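Local coordinates for 401aa long hypothetical glucose-1-phosphate thymidylyltransferase (Sulfolobus tokodaii, PDB 2GGQ), which probably transfers nucleotidyl groups from nucleoside triphosphates to sugar 1-phosphates and acetylates amino-sugar phosphates, on the route to UDP-GlcNAc and UDP-GalNAc, at residues Y130-L135 / N154-G159; A8-R13 / N342-R347; V245-D250 / V263-G268. One frame throughout, in Å; residues are numbered along the deposited sequence.

Contact 1 is the buried one. It pairs strand 131-135 with the start of strand 155-163 in the nucleotidyltransferase part, and mixes a single backbone bridge with apolar side chains. Contact 2 lies at the surface and joins this same part, through its loop 8-13, to the hairpin 342-347. Its chemistry is mainly ionic and is organised round a bound thymidine triphosphate. Contact 3 is partly buried and belongs wholly to the hexapeptide-repeat part, where two coils stack with aliphatic residues on one face, Ile246 and Tyr264 on the other, and charged residues at the corner. Contacts 1 and 2 come within about 7 Å at their nearest atoms. The nearest atoms of contact 3 are about 23 Å from contact 2.

Contact 1 (Y130-L135 / N154-G159); sequences YGVLVL and NLINAG
The Tyr130 ring carries Ile156 CD1 over one face. Ile156 CD1 lies 4.2 Å from the centroid of the Tyr130 ring, 25° off its normal, a CH-pi contact. Ile156 reaches it with CG1 between the backbone N and the carbonyl carbon (chi1 60°). This leaves Ile156 CG2 to touch Tyr130 CB at 3.7 Å. The Tyr130 OH bonds to Asp208. The other flat group is the Asn157 amide. Its OD1 accepts from Gly159 N at 3.0 Å, with the donor above the carbonyl plane, in an Asx turn. Its ND2 bonds to Tyr161.

Two backbone bonds flank the single bridge between Val132 and Ile156. Asn157 N gives to Gly131 O at a short 2.6 Å, and Leu133 N gives to Leu155 O at 2.9 Å. Leu133 also meets Leu155, CD1 to CD1, at 3.9 Å. Gly131 and Asn157 probably both bind N-acetylglucosamine 1-phosphate, and the first of these bonds joins them directly.

The strands meet at 116°, far from a regular antiparallel pair. Strand 131-135 pairs with strand 141-146 as a separate hairpin. Strand 155-163 belongs to the large mixed sheet. Leu155 from it and Leu133 from the hairpin both pack on Val199 of strand 197-201.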
ATOM      1  N   TYR A 130      -5.877   2.750 -15.154  1.00 51.86           N
ATOM      2  CA  TYR A 130      -4.499   3.081 -15.454  1.00 49.35           C
ATOM      3  C   TYR A 130      -4.354   3.841 -16.766  1.00 48.28           C
ATOM      4  O   TYR A 130      -5.160   3.717 -17.680  1.00 47.80           O
ATOM      5  CB  TYR A 130      -3.606   1.843 -15.494  1.00 48.56           C
ATOM      6  CG  TYR A 130      -3.478   1.040 -14.220  1.00 47.14           C
ATOM      7  CD1 TYR A 130      -3.807  -0.295 -14.206  1.00 46.06           C
ATOM      8  CD2 TYR A 130      -2.994   1.597 -13.059  1.00 46.91           C
ATOM      9  CE1 TYR A 130      -3.679  -1.052 -13.073  1.00 46.74           C
ATOM     10  CE2 TYR A 130      -2.860   0.842 -11.912  1.00 46.23           C
ATOM     11  CZ  TYR A 130      -3.211  -0.487 -11.927  1.00 46.38           C
ATOM     12  OH  TYR A 130      -3.093  -1.264 -10.812  1.00 45.62           O
ATOM     13  N   GLY A 131      -3.291   4.624 -16.821  1.00 46.12           N
ATOM     14  CA  GLY A 131      -2.844   5.347 -18.015  1.00 44.27           C
ATOM     15  C   GLY A 131      -2.136   4.437 -18.990  1.00 43.43           C
ATOM     16  O   GLY A 131      -1.023   3.965 -18.719  1.00 42.86           O
ATOM     17  N   VAL A 132      -2.767   4.182 -20.137  1.00 42.34           N
ATOM     18  CA  VAL A 132      -2.176   3.289 -21.134  1.00 41.94           C
ATOM     19  C   VAL A 132      -1.173   4.077 -21.988  1.00 41.89           C
ATOM     20  O   VAL A 132      -1.445   5.202 -22.406  1.00 42.03           O
ATOM     21  CB  VAL A 132      -3.268   2.582 -22.031  1.00 42.08           C
ATOM     22  CG1 VAL A 132      -2.635   1.815 -23.156  1.00 41.65           C
ATOM     23  CG2 VAL A 132      -4.104   1.627 -21.203  1.00 41.43           C
ATOM     24  N   LEU A 133      -0.011   3.476 -22.217  1.00 42.07           N
ATOM     25  CA  LEU A 133       1.055   4.069 -23.022  1.00 42.14           C
ATOM     26  C   LEU A 133       0.905   3.684 -24.493  1.00 42.82           C
ATOM     27  O   LEU A 133       1.002   2.516 -24.847  1.00 43.52           O
ATOM     28  CB  LEU A 133       2.433   3.624 -22.500  1.00 41.54           C
ATOM     29  CG  LEU A 133       2.754   3.898 -21.027  1.00 40.16           C
ATOM     30  CD1 LEU A 133       4.213   3.582 -20.652  1.00 39.35           C
ATOM     31  CD2 LEU A 133       2.404   5.337 -20.660  1.00 37.56           C
ATOM     32  N   VAL A 134       0.662   4.674 -25.336  1.00 43.24           N
ATOM     33  CA  VAL A 134       0.675   4.457 -26.778  1.00 44.43           C
ATOM     34  C   VAL A 134       2.037   4.887 -27.340  1.00 44.11           C
ATOM     35  O   VAL A 134       2.452   6.039 -27.201  1.00 44.37           O
ATOM     36  CB  VAL A 134      -0.489   5.188 -27.483  1.00 44.17           C
ATOM     37  CG1 VAL A 134      -0.499   4.868 -28.978  1.00 44.87           C
ATOM     38  CG2 VAL A 134      -1.821   4.812 -26.829  1.00 44.85           C
ATOM     39  N   LEU A 135       2.745   3.933 -27.922  1.00 44.56           N
ATOM     40  CA  LEU A 135       4.072   4.205 -28.448  1.00 45.22           C
ATOM     41  C   LEU A 135       3.976   4.591 -29.926  1.00 46.38           C
ATOM     42  O   LEU A 135       3.014   4.213 -30.600  1.00 46.45           O
ATOM     43  CB  LEU A 135       4.977   2.981 -28.258  1.00 44.92           C
ATOM     44  CG  LEU A 135       5.106   2.426 -26.834  1.00 44.20           C
ATOM     45  CD1 LEU A 135       6.186   1.357 -26.755  1.00 44.43           C
ATOM     46  CD2 LEU A 135       5.378   3.541 -25.840  1.00 42.55           C
ATOM     47  N   ASN A 154      -1.374  -3.608 -23.312  1.00 51.66           N
ATOM     48  CA  ASN A 154      -0.976  -4.041 -21.959  1.00 50.54           C
ATOM     49  C   ASN A 154      -0.263  -2.945 -21.146  1.00 48.46           C
ATOM     50  O   ASN A 154      -0.424  -2.842 -19.922  1.00 48.22           O
ATOM     51  CB  ASN A 154       0.062  -5.167 -22.095  1.00 51.05           C
ATOM     52  CG  ASN A 154      -0.549  -6.531 -22.223  1.00 53.76           C
ATOM     53  OD1 ASN A 154      -1.167  -7.037 -21.281  1.00 57.36           O
ATOM     54  ND2 ASN A 154      -0.352  -7.166 -23.390  1.00 56.81           N
ATOM     55  N   LEU A 155       0.568  -2.177 -21.849  1.00 46.04           N
ATOM     56  CA  LEU A 155       1.588  -1.307 -21.247  1.00 43.20           C
ATOM     57  C   LEU A 155       0.959  -0.062 -20.684  1.00 41.24           C
ATOM     58  O   LEU A 155       0.299   0.679 -21.408  1.00 40.89           O
ATOM     59  CB  LEU A 155       2.598  -0.898 -22.315  1.00 43.11           C
ATOM     60  CG  LEU A 155       4.119  -0.965 -22.154  1.00 43.74           C
ATOM     61  CD1 LEU A 155       4.749   0.292 -22.760  1.00 44.86           C
ATOM     62  CD2 LEU A 155       4.580  -1.157 -20.744  1.00 43.37           C
ATOM     63  N   ILE A 156       1.166   0.178 -19.389  1.00 39.35           N
ATOM     64  CA  ILE A 156       0.579   1.353 -18.708  1.00 37.36           C
ATOM     65  C   ILE A 156       1.660   2.186 -18.006  1.00 35.28           C
ATOM     66  O   ILE A 156       2.751   1.706 -17.754  1.00 34.66           O
ATOM     67  CB  ILE A 156      -0.553   0.973 -17.669  1.00 37.86           C
ATOM     68  CG1 ILE A 156      -0.011   0.053 -16.562  1.00 37.02           C
ATOM     69  CG2 ILE A 156      -1.793   0.353 -18.366  1.00 38.58           C
ATOM     70  CD1 ILE A 156       0.238   0.742 -15.262  1.00 39.31           C
ATOM     71  N   ASN A 157       1.303   3.409 -17.672  1.00 34.42           N
ATOM     72  CA  ASN A 157       2.144   4.346 -16.960  1.00 33.11           C
ATOM     73  C   ASN A 157       2.436   3.818 -15.566  1.00 32.61           C
ATOM     74  O   ASN A 157       1.540   3.744 -14.708  1.00 33.12           O
ATOM     75  CB  ASN A 157       1.450   5.703 -16.899  1.00 32.75           C
ATOM     76  CG  ASN A 157       2.262   6.739 -16.191  1.00 32.51           C
ATOM     77  OD1 ASN A 157       3.471   6.577 -15.971  1.00 31.57           O
ATOM     78  ND2 ASN A 157       1.619   7.823 -15.831  1.00 28.49           N
ATOM     79  N   ALA A 158       3.684   3.435 -15.349  1.00 31.39           N
ATOM     80  CA  ALA A 158       4.110   2.978 -14.029  1.00 31.47           C
ATOM     81  C   ALA A 158       4.318   4.065 -12.971  1.00 30.81           C
ATOM     82  O   ALA A 158       4.606   3.728 -11.831  1.00 32.77           O
ATOM     83  CB  ALA A 158       5.331   2.084 -14.136  1.00 30.14           C
ATOM     84  N   GLY A 159       4.166   5.342 -13.329  1.00 29.99           N
ATOM     85  CA  GLY A 159       4.252   6.450 -12.372  1.00 28.06           C
ATOM     86  C   GLY A 159       5.666   6.676 -11.856  1.00 28.51           C
ATOM     87  O   GLY A 159       5.845   7.093 -10.715  1.00 27.83           O
TER
HETATM   88  O   HOH W   1      -1.519   5.058 -14.566  1.00 35.29           O

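Contact 2 (A8-R13 / N342-R347); sequences AGSGER and NVKGKR. With TTP (thymidine-5'-triphosphate), chain E.
Lys344 reaches past Glu12 to the gamma phosphate of the bound thymidine triphosphate. Its NZ bonds to O2G at 3.0 Å and also to O3G. Three donors grip O2G: this amine, Ser10 OG at 2.6 Å, and Glu12 N. Arg13 works along the chain of phosphates. Its NE is shared between O1G and O3G, and its NH2 meets O3A at 2.8 Å, in the guanidinium plane. A bend at chi3 (-71°) turns the guanidinium along the triphosphate. Arg13 N also bonds to O1G, at 3.1 Å.

Around these groups lies a second shell. Glu12 OE1 forms a long salt bridge with Lys344 NZ at 3.6 Å, the two side chains crossing at about a right angle. Val343 CG1 rests on Arg13 CB at 3.6 Å. Arg13 CG lies against Lys344 CD at 3.6 Å. Water 2 joins Glu12 O to Lys344 N. With an alanine at Arg13, O3A would probably be left without its guanidinium partner, O1G and O3G without the NE bonds, and Lys344 CD without the methylene it lies on.

The glycine-rich loop 8-13 is the nucleotide-binding loop of this fold. The basic groups probably offset the triphosphate's negative charge, and Lys344 brings one from over 300 residues further along the chain.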
ATOM      1  N   ALA A   8       0.601  13.256  -2.146  1.00 27.18           N
ATOM      2  CA  ALA A   8      -0.486  14.118  -1.703  1.00 29.87           C
ATOM      3  C   ALA A   8      -1.872  13.668  -2.219  1.00 31.28           C
ATOM      4  O   ALA A   8      -2.810  14.474  -2.312  1.00 31.90           O
ATOM      5  CB  ALA A   8      -0.197  15.570  -2.099  1.00 29.43           C
ATOM      6  N   GLY A   9      -1.982  12.392  -2.557  1.00 32.45           N
ATOM      7  CA  GLY A   9      -3.252  11.781  -2.946  1.00 34.80           C
ATOM      8  C   GLY A   9      -4.170  11.697  -1.727  1.00 35.83           C
ATOM      9  O   GLY A   9      -3.715  11.744  -0.573  1.00 36.03           O
ATOM     10  N   SER A  10      -5.467  11.608  -1.988  1.00 36.06           N
ATOM     11  CA  SER A  10      -6.437  11.591  -0.914  1.00 36.35           C
ATOM     12  C   SER A  10      -6.541  10.245  -0.181  1.00 35.47           C
ATOM     13  O   SER A  10      -7.056  10.199   0.927  1.00 36.02           O
ATOM     14  CB  SER A  10      -7.796  12.031  -1.445  1.00 36.46           C
ATOM     15  OG  SER A  10      -8.025  11.440  -2.704  1.00 40.17           O
ATOM     16  N   GLY A  11      -6.083   9.157  -0.796  1.00 34.23           N
ATOM     17  CA  GLY A  11      -6.073   7.850  -0.115  1.00 32.96           C
ATOM     18  C   GLY A  11      -7.437   7.343   0.387  1.00 32.15           C
ATOM     19  O   GLY A  11      -7.499   6.469   1.268  1.00 30.90           O
ATOM     20  N   GLU A  12      -8.519   7.859  -0.190  1.00 30.21           N
ATOM     21  CA  GLU A  12      -9.888   7.390   0.140  1.00 30.12           C
ATOM     22  C   GLU A  12     -10.188   5.926  -0.194  1.00 28.04           C
ATOM     23  O   GLU A  12     -10.950   5.244   0.521  1.00 27.92           O
ATOM     24  CB  GLU A  12     -10.938   8.306  -0.507  1.00 30.48           C
ATOM     25  CG  GLU A  12     -11.098   9.600   0.275  1.00 35.70           C
ATOM     26  CD  GLU A  12     -11.767  10.707  -0.525  1.00 41.31           C
ATOM     27  OE1 GLU A  12     -12.787  10.422  -1.196  1.00 43.99           O
ATOM     28  OE2 GLU A  12     -11.261  11.859  -0.464  1.00 45.47           O
ATOM     29  N   ARG A  13      -9.645   5.431  -1.301  1.00 26.47           N
ATOM     30  CA  ARG A  13      -9.862   4.016  -1.656  1.00 25.08           C
ATOM     31  C   ARG A  13      -9.166   3.048  -0.718  1.00 23.44           C
ATOM     32  O   ARG A  13      -9.422   1.838  -0.756  1.00 22.77           O
ATOM     33  CB  ARG A  13      -9.376   3.730  -3.083  1.00 26.28           C
ATOM     34  CG  ARG A  13     -10.046   4.559  -4.192  1.00 26.78           C
ATOM     35  CD  ARG A  13      -9.335   4.224  -5.556  1.00 29.75           C
ATOM     36  NE  ARG A  13      -7.981   4.770  -5.604  1.00 33.87           N
ATOM     37  CZ  ARG A  13      -6.926   4.182  -6.166  1.00 34.36           C
ATOM     38  NH1 ARG A  13      -7.013   2.980  -6.741  1.00 36.60           N
ATOM     39  NH2 ARG A  13      -5.765   4.799  -6.142  1.00 34.71           N
ATOM     40  N   ASN A 342     -17.087  -1.818  -0.380  1.00 26.48           N
ATOM     41  CA  ASN A 342     -17.442  -0.430  -0.671  1.00 27.95           C
ATOM     42  C   ASN A 342     -16.163   0.400  -0.720  1.00 28.48           C
ATOM     43  O   ASN A 342     -15.430   0.516   0.262  1.00 27.94           O
ATOM     44  CB  ASN A 342     -18.482   0.126   0.328  1.00 27.83           C
ATOM     45  CG  ASN A 342     -19.772  -0.709   0.366  1.00 29.02           C
ATOM     46  OD1 ASN A 342     -20.376  -0.981  -0.665  1.00 27.24           O
ATOM     47  ND2 ASN A 342     -20.205  -1.098   1.566  1.00 31.26           N
ATOM     48  N   VAL A 343     -15.873   0.940  -1.903  1.00 29.27           N
ATOM     49  CA  VAL A 343     -14.683   1.741  -2.116  1.00 31.65           C
ATOM     50  C   VAL A 343     -15.112   3.071  -2.739  1.00 34.06           C
ATOM     51  O   VAL A 343     -15.636   3.112  -3.878  1.00 35.10           O
ATOM     52  CB  VAL A 343     -13.653   1.021  -3.030  1.00 31.56           C
ATOM     53  CG1 VAL A 343     -12.404   1.869  -3.228  1.00 31.08           C
ATOM     54  CG2 VAL A 343     -13.235  -0.308  -2.468  1.00 30.08           C
ATOM     55  N   LYS A 344     -14.927   4.139  -1.977  1.00 36.37           N
ATOM     56  CA  LYS A 344     -15.325   5.504  -2.372  1.00 39.17           C
ATOM     57  C   LYS A 344     -16.765   5.558  -2.867  1.00 40.30           C
ATOM     58  O   LYS A 344     -17.043   6.129  -3.925  1.00 40.31           O
ATOM     59  CB  LYS A 344     -14.397   6.034  -3.470  1.00 39.59           C
ATOM     60  CG  LYS A 344     -13.201   6.777  -2.982  1.00 40.91           C
ATOM     61  CD  LYS A 344     -12.373   7.331  -4.151  1.00 42.56           C
ATOM     62  CE  LYS A 344     -12.664   8.790  -4.411  1.00 45.13           C
ATOM     63  NZ  LYS A 344     -11.404   9.603  -4.378  1.00 45.52           N
ATOM     64  N   GLY A 345     -17.668   4.935  -2.110  1.00 41.25           N
ATOM     65  CA  GLY A 345     -19.082   4.904  -2.458  1.00 41.57           C
ATOM     66  C   GLY A 345     -19.523   4.011  -3.612  1.00 42.13           C
ATOM     67  O   GLY A 345     -20.697   4.061  -3.998  1.00 42.54           O
ATOM     68  N   LYS A 346     -18.602   3.226  -4.179  1.00 41.71           N
ATOM     69  CA  LYS A 346     -18.931   2.213  -5.188  1.00 41.91           C
ATOM     70  C   LYS A 346     -18.745   0.776  -4.655  1.00 41.30           C
ATOM     71  O   LYS A 346     -17.777   0.493  -3.922  1.00 40.75           O
ATOM     72  CB  LYS A 346     -18.052   2.375  -6.442  1.00 42.16           C
ATOM     73  CG  LYS A 346     -18.554   3.384  -7.495  1.00 45.93           C
ATOM     74  CD  LYS A 346     -17.818   3.187  -8.847  1.00 48.97           C
ATOM     75  CE  LYS A 346     -18.580   2.235  -9.790  1.00 52.17           C
ATOM     76  NZ  LYS A 346     -17.695   1.203 -10.485  1.00 52.57           N
ATOM     77  N   ARG A 347     -19.640  -0.124  -5.065  1.00 40.82           N
ATOM     78  CA  ARG A 347     -19.541  -1.554  -4.760  1.00 41.06           C
ATOM     79  C   ARG A 347     -18.603  -2.256  -5.723  1.00 40.16           C
ATOM     80  O   ARG A 347     -18.986  -2.591  -6.841  1.00 40.60           O
ATOM     81  CB  ARG A 347     -20.915  -2.236  -4.861  1.00 42.23           C
ATOM     82  CG  ARG A 347     -21.907  -1.926  -3.753  1.00 44.39           C
ATOM     83  CD  ARG A 347     -21.488  -2.541  -2.447  1.00 48.72           C
ATOM     84  NE  ARG A 347     -21.802  -3.966  -2.303  1.00 50.67           N
ATOM     85  CZ  ARG A 347     -21.407  -4.696  -1.264  1.00 49.40           C
ATOM     86  NH1 ARG A 347     -20.683  -4.142  -0.304  1.00 47.58           N
ATOM     87  NH2 ARG A 347     -21.726  -5.974  -1.185  1.00 49.15           N
TER
HETATM   88  PA  TTP E 500      -4.563   8.088  -7.202  1.00 61.44           P
HETATM   89  O1A TTP E 500      -5.467   7.572  -8.319  1.00 60.44           O
HETATM   90  O2A TTP E 500      -3.113   7.662  -7.447  1.00 59.94           O
HETATM   91  O3A TTP E 500      -5.043   7.476  -5.746  1.00 54.68           O
HETATM   92  PB  TTP E 500      -5.320   8.470  -4.506  1.00 50.16           P
HETATM   93  O1B TTP E 500      -4.810   8.083  -3.155  1.00 51.96           O
HETATM   94  O2B TTP E 500      -4.652   9.799  -4.758  1.00 53.65           O
HETATM   95  O3B TTP E 500      -6.882   8.789  -4.616  1.00 46.03           O
HETATM   96  PG  TTP E 500      -8.109   8.034  -3.951  1.00 40.58           P
HETATM   97  O1G TTP E 500      -7.624   6.786  -3.225  1.00 35.55           O
HETATM   98  O2G TTP E 500      -8.840   8.957  -3.003  1.00 39.95           O
HETATM   99  O3G TTP E 500      -9.017   7.752  -5.127  1.00 38.89           O
HETATM  100  O5' TTP E 500      -4.780   9.702  -7.084  1.00 57.13           O
HETATM  101  C5' TTP E 500      -6.112  10.260  -7.193  1.00 54.29           C
HETATM  102  C4' TTP E 500      -6.446  11.570  -6.443  1.00 48.79           C
HETATM  103  O4' TTP E 500      -5.411  12.202  -5.658  1.00 47.44           O
HETATM  104  C3' TTP E 500      -6.749  12.614  -7.484  1.00 48.71           C
HETATM  105  O3' TTP E 500      -7.723  13.507  -6.913  1.00 49.33           O
HETATM  106  C2' TTP E 500      -5.415  13.339  -7.717  1.00 45.23           C
HETATM  107  C1' TTP E 500      -4.879  13.406  -6.295  1.00 42.21           C
HETATM  108  N1  TTP E 500      -3.405  13.535  -6.076  1.00 40.49           N
HETATM  109  C2  TTP E 500      -2.854  14.778  -5.592  1.00 39.51           C
HETATM  110  O2  TTP E 500      -3.560  15.801  -5.397  1.00 38.73           O
HETATM  111  N3  TTP E 500      -1.549  14.904  -5.326  1.00 37.52           N
HETATM  112  C4  TTP E 500      -0.722  13.874  -5.496  1.00 38.03           C
HETATM  113  O4  TTP E 500       0.480  14.036  -5.223  1.00 39.97           O
HETATM  114  C5  TTP E 500      -1.234  12.580  -5.990  1.00 37.72           C
HETATM  115  C5M TTP E 500      -0.307  11.403  -6.189  1.00 38.84           C
HETATM  116  C6  TTP E 500      -2.600  12.473  -6.262  1.00 38.04           C
HETATM  117  O   HOH W   2     -13.288   4.168   0.554  1.00 29.52           O

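Contact 3 (V245-D250 / V263-G268); sequences VIIEED and VYIGKG
Glu248 and Lys267 meet at water 3, which three groups grip. The water donates to Glu248 OE1 at 2.7 Å. It accepts from Lys267 NZ at 2.8 Å and also from Glu249 N. Lys267 NZ further forms a salt bridge with Glu249 OE2 at 3.3 Å, weak as a hydrogen bond. These two side chains lie side by side and point the same way.

Glu248 bends at chi2 (-85°), which brings its carboxylate to the hydroxyl end of Tyr264. Glu248 OE2 lies 2.6 Å from Tyr264 OH, at best a weak hydrogen bond. The carboxylate and ring planes stand 86° apart. Ile246 CG2 approaches the same ring obliquely and touches CE1 of Tyr264 at 3.7 Å.

Behind these side chains the backbones run parallel; the directions of the two short strands differ by only 1°. Ile246 uses both its polar backbone atoms, giving N to Val263 O and taking Ile265 N on its O at 2.7 Å. Glu248 N continues the ladder to Ile265 O. Past the strands, at the corner, Gly268 N bonds to Glu249 O at 3.1 Å.

Val245, Ile247, Val263 and Ile265 share one face, where Val245 CG1 meets Ile265 CD1 at 4.1 Å. Such stacked coils are characteristic of the left-handed parallel beta helix of hexapeptide-repeat transferases. That face turns inward: Val245 and Ile265 pack on Ile259 of strand 258-260, and Ile247 and Ile265 on Ile253 of strand 252-253. On the other face Ile246 meets Val227, and Tyr264 touches Leu29 and Ser30 of the nucleotidyltransferase part. Strands 230-231 and 281-283 flank the pair in its sheet.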
ATOM      1  N   VAL A 245      10.044 -19.039   7.957  1.00 28.82           N
ATOM      2  CA  VAL A 245       9.548 -18.224   9.039  1.00 29.28           C
ATOM      3  C   VAL A 245      10.611 -17.225   9.420  1.00 29.49           C
ATOM      4  O   VAL A 245      11.763 -17.594   9.676  1.00 29.64           O
ATOM      5  CB  VAL A 245       9.123 -19.052  10.283  1.00 29.44           C
ATOM      6  CG1 VAL A 245       8.502 -18.140  11.336  1.00 29.33           C
ATOM      7  CG2 VAL A 245       8.105 -20.165   9.893  1.00 31.01           C
ATOM      8  N   ILE A 246      10.205 -15.962   9.465  1.00 29.07           N
ATOM      9  CA  ILE A 246      11.046 -14.885   9.950  1.00 29.31           C
ATOM     10  C   ILE A 246      10.576 -14.524  11.332  1.00 29.19           C
ATOM     11  O   ILE A 246       9.453 -14.029  11.519  1.00 28.70           O
ATOM     12  CB  ILE A 246      10.994 -13.640   9.036  1.00 28.86           C
ATOM     13  CG1 ILE A 246      11.562 -13.969   7.651  1.00 30.93           C
ATOM     14  CG2 ILE A 246      11.803 -12.485   9.652  1.00 29.03           C
ATOM     15  CD1 ILE A 246      10.585 -14.655   6.730  1.00 30.23           C
ATOM     16  N   ILE A 247      11.434 -14.771  12.309  1.00 28.82           N
ATOM     17  CA  ILE A 247      11.175 -14.360  13.674  1.00 29.32           C
ATOM     18  C   ILE A 247      12.148 -13.225  13.967  1.00 30.24           C
ATOM     19  O   ILE A 247      13.365 -13.440  13.970  1.00 29.30           O
ATOM     20  CB  ILE A 247      11.335 -15.550  14.645  1.00 29.87           C
ATOM     21  CG1 ILE A 247      10.440 -16.707  14.182  1.00 30.58           C
ATOM     22  CG2 ILE A 247      11.034 -15.127  16.096  1.00 26.56           C
ATOM     23  CD1 ILE A 247      10.649 -18.027  14.930  1.00 31.84           C
ATOM     24  N   GLU A 248      11.619 -12.020  14.173  1.00 29.55           N
ATOM     25  CA  GLU A 248      12.464 -10.846  14.433  1.00 31.49           C
ATOM     26  C   GLU A 248      12.862 -10.706  15.904  1.00 32.03           C
ATOM     27  O   GLU A 248      12.385 -11.447  16.770  1.00 31.71           O
ATOM     28  CB  GLU A 248      11.791  -9.573  13.931  1.00 31.52           C
ATOM     29  CG  GLU A 248      11.493  -9.584  12.451  1.00 34.45           C
ATOM     30  CD  GLU A 248      12.689  -9.141  11.609  1.00 41.43           C
ATOM     31  OE1 GLU A 248      13.851  -9.426  12.007  1.00 41.18           O
ATOM     32  OE2 GLU A 248      12.458  -8.486  10.561  1.00 43.70           O
ATOM     33  N   GLU A 249      13.756  -9.762  16.190  1.00 32.78           N
ATOM     34  CA  GLU A 249      14.326  -9.656  17.515  1.00 33.14           C
ATOM     35  C   GLU A 249      13.281  -9.323  18.549  1.00 32.63           C
ATOM     36  O   GLU A 249      12.337  -8.582  18.273  1.00 32.38           O
ATOM     37  CB  GLU A 249      15.465  -8.617  17.540  1.00 34.62           C
ATOM     38  CG  GLU A 249      15.029  -7.202  17.746  1.00 39.61           C
ATOM     39  CD  GLU A 249      16.179  -6.196  17.736  1.00 46.00           C
ATOM     40  OE1 GLU A 249      17.336  -6.604  17.979  1.00 47.12           O
ATOM     41  OE2 GLU A 249      15.898  -4.990  17.489  1.00 50.04           O
ATOM     42  N   ASP A 250      13.482  -9.867  19.746  1.00 31.70           N
ATOM     43  CA  ASP A 250      12.604  -9.696  20.898  1.00 31.98           C
ATOM     44  C   ASP A 250      11.217 -10.359  20.772  1.00 30.95           C
ATOM     45  O   ASP A 250      10.369 -10.189  21.661  1.00 30.12           O
ATOM     46  CB  ASP A 250      12.443  -8.222  21.248  1.00 32.83           C
ATOM     47  CG  ASP A 250      13.718  -7.600  21.841  1.00 36.17           C
ATOM     48  OD1 ASP A 250      14.569  -8.308  22.436  1.00 36.32           O
ATOM     49  OD2 ASP A 250      13.817  -6.365  21.732  1.00 39.27           O
ATOM     50  N   VAL A 263       5.682 -17.081   6.980  1.00 23.55           N
ATOM     51  CA  VAL A 263       5.122 -16.298   8.071  1.00 24.13           C
ATOM     52  C   VAL A 263       6.170 -15.295   8.535  1.00 23.54           C
ATOM     53  O   VAL A 263       7.342 -15.638   8.681  1.00 25.49           O
ATOM     54  CB  VAL A 263       4.656 -17.232   9.235  1.00 23.22           C
ATOM     55  CG1 VAL A 263       4.453 -16.466  10.545  1.00 23.50           C
ATOM     56  CG2 VAL A 263       3.384 -18.009   8.835  1.00 22.86           C
ATOM     57  N   TYR A 264       5.737 -14.060   8.751  1.00 22.91           N
ATOM     58  CA  TYR A 264       6.579 -12.979   9.240  1.00 23.41           C
ATOM     59  C   TYR A 264       6.140 -12.581  10.644  1.00 23.31           C
ATOM     60  O   TYR A 264       4.966 -12.196  10.864  1.00 23.44           O
ATOM     61  CB  TYR A 264       6.514 -11.747   8.301  1.00 24.10           C
ATOM     62  CG  TYR A 264       7.465 -10.638   8.721  1.00 25.01           C
ATOM     63  CD1 TYR A 264       8.798 -10.613   8.248  1.00 23.02           C
ATOM     64  CD2 TYR A 264       7.048  -9.631   9.596  1.00 24.90           C
ATOM     65  CE1 TYR A 264       9.670  -9.627   8.642  1.00 27.18           C
ATOM     66  CE2 TYR A 264       7.922  -8.620  10.002  1.00 27.33           C
ATOM     67  CZ  TYR A 264       9.231  -8.624   9.509  1.00 26.56           C
ATOM     68  OH  TYR A 264      10.098  -7.652   9.934  1.00 29.85           O
ATOM     69  N   ILE A 265       7.072 -12.664  11.587  1.00 22.04           N
ATOM     70  CA  ILE A 265       6.791 -12.345  12.974  1.00 22.32           C
ATOM     71  C   ILE A 265       7.659 -11.153  13.396  1.00 23.72           C
ATOM     72  O   ILE A 265       8.875 -11.282  13.662  1.00 23.30           O
ATOM     73  CB  ILE A 265       6.943 -13.550  13.895  1.00 22.13           C
ATOM     74  CG1 ILE A 265       6.098 -14.731  13.392  1.00 21.55           C
ATOM     75  CG2 ILE A 265       6.652 -13.156  15.358  1.00 21.79           C
ATOM     76  CD1 ILE A 265       6.280 -16.036  14.120  1.00 22.12           C
ATOM     77  N   GLY A 266       7.023  -9.992  13.416  1.00 22.82           N
ATOM     78  CA  GLY A 266       7.717  -8.722  13.664  1.00 25.65           C
ATOM     79  C   GLY A 266       8.325  -8.607  15.050  1.00 26.08           C
ATOM     80  O   GLY A 266       7.916  -9.319  15.989  1.00 24.89           O
ATOM     81  N   LYS A 267       9.273  -7.679  15.204  1.00 27.12           N
ATOM     82  CA  LYS A 267       9.991  -7.566  16.491  1.00 27.70           C
ATOM     83  C   LYS A 267       9.091  -7.262  17.682  1.00 26.85           C
ATOM     84  O   LYS A 267       8.136  -6.476  17.591  1.00 26.27           O
ATOM     85  CB  LYS A 267      11.146  -6.547  16.439  1.00 29.62           C
ATOM     86  CG  LYS A 267      10.815  -5.209  15.845  1.00 35.49           C
ATOM     87  CD  LYS A 267      12.099  -4.372  15.525  1.00 37.91           C
ATOM     88  CE  LYS A 267      12.890  -4.911  14.333  1.00 44.08           C
ATOM     89  NZ  LYS A 267      14.227  -5.512  14.676  1.00 44.81           N
ATOM     90  N   GLY A 268       9.423  -7.849  18.818  1.00 25.11           N
ATOM     91  CA  GLY A 268       8.652  -7.596  20.039  1.00 25.79           C
ATOM     92  C   GLY A 268       7.290  -8.315  20.100  1.00 25.12           C
ATOM     93  O   GLY A 268       6.511  -8.108  21.040  1.00 25.64           O
TER
HETATM   94  O   HOH W   3      14.829  -8.181  14.156  1.00 38.92           O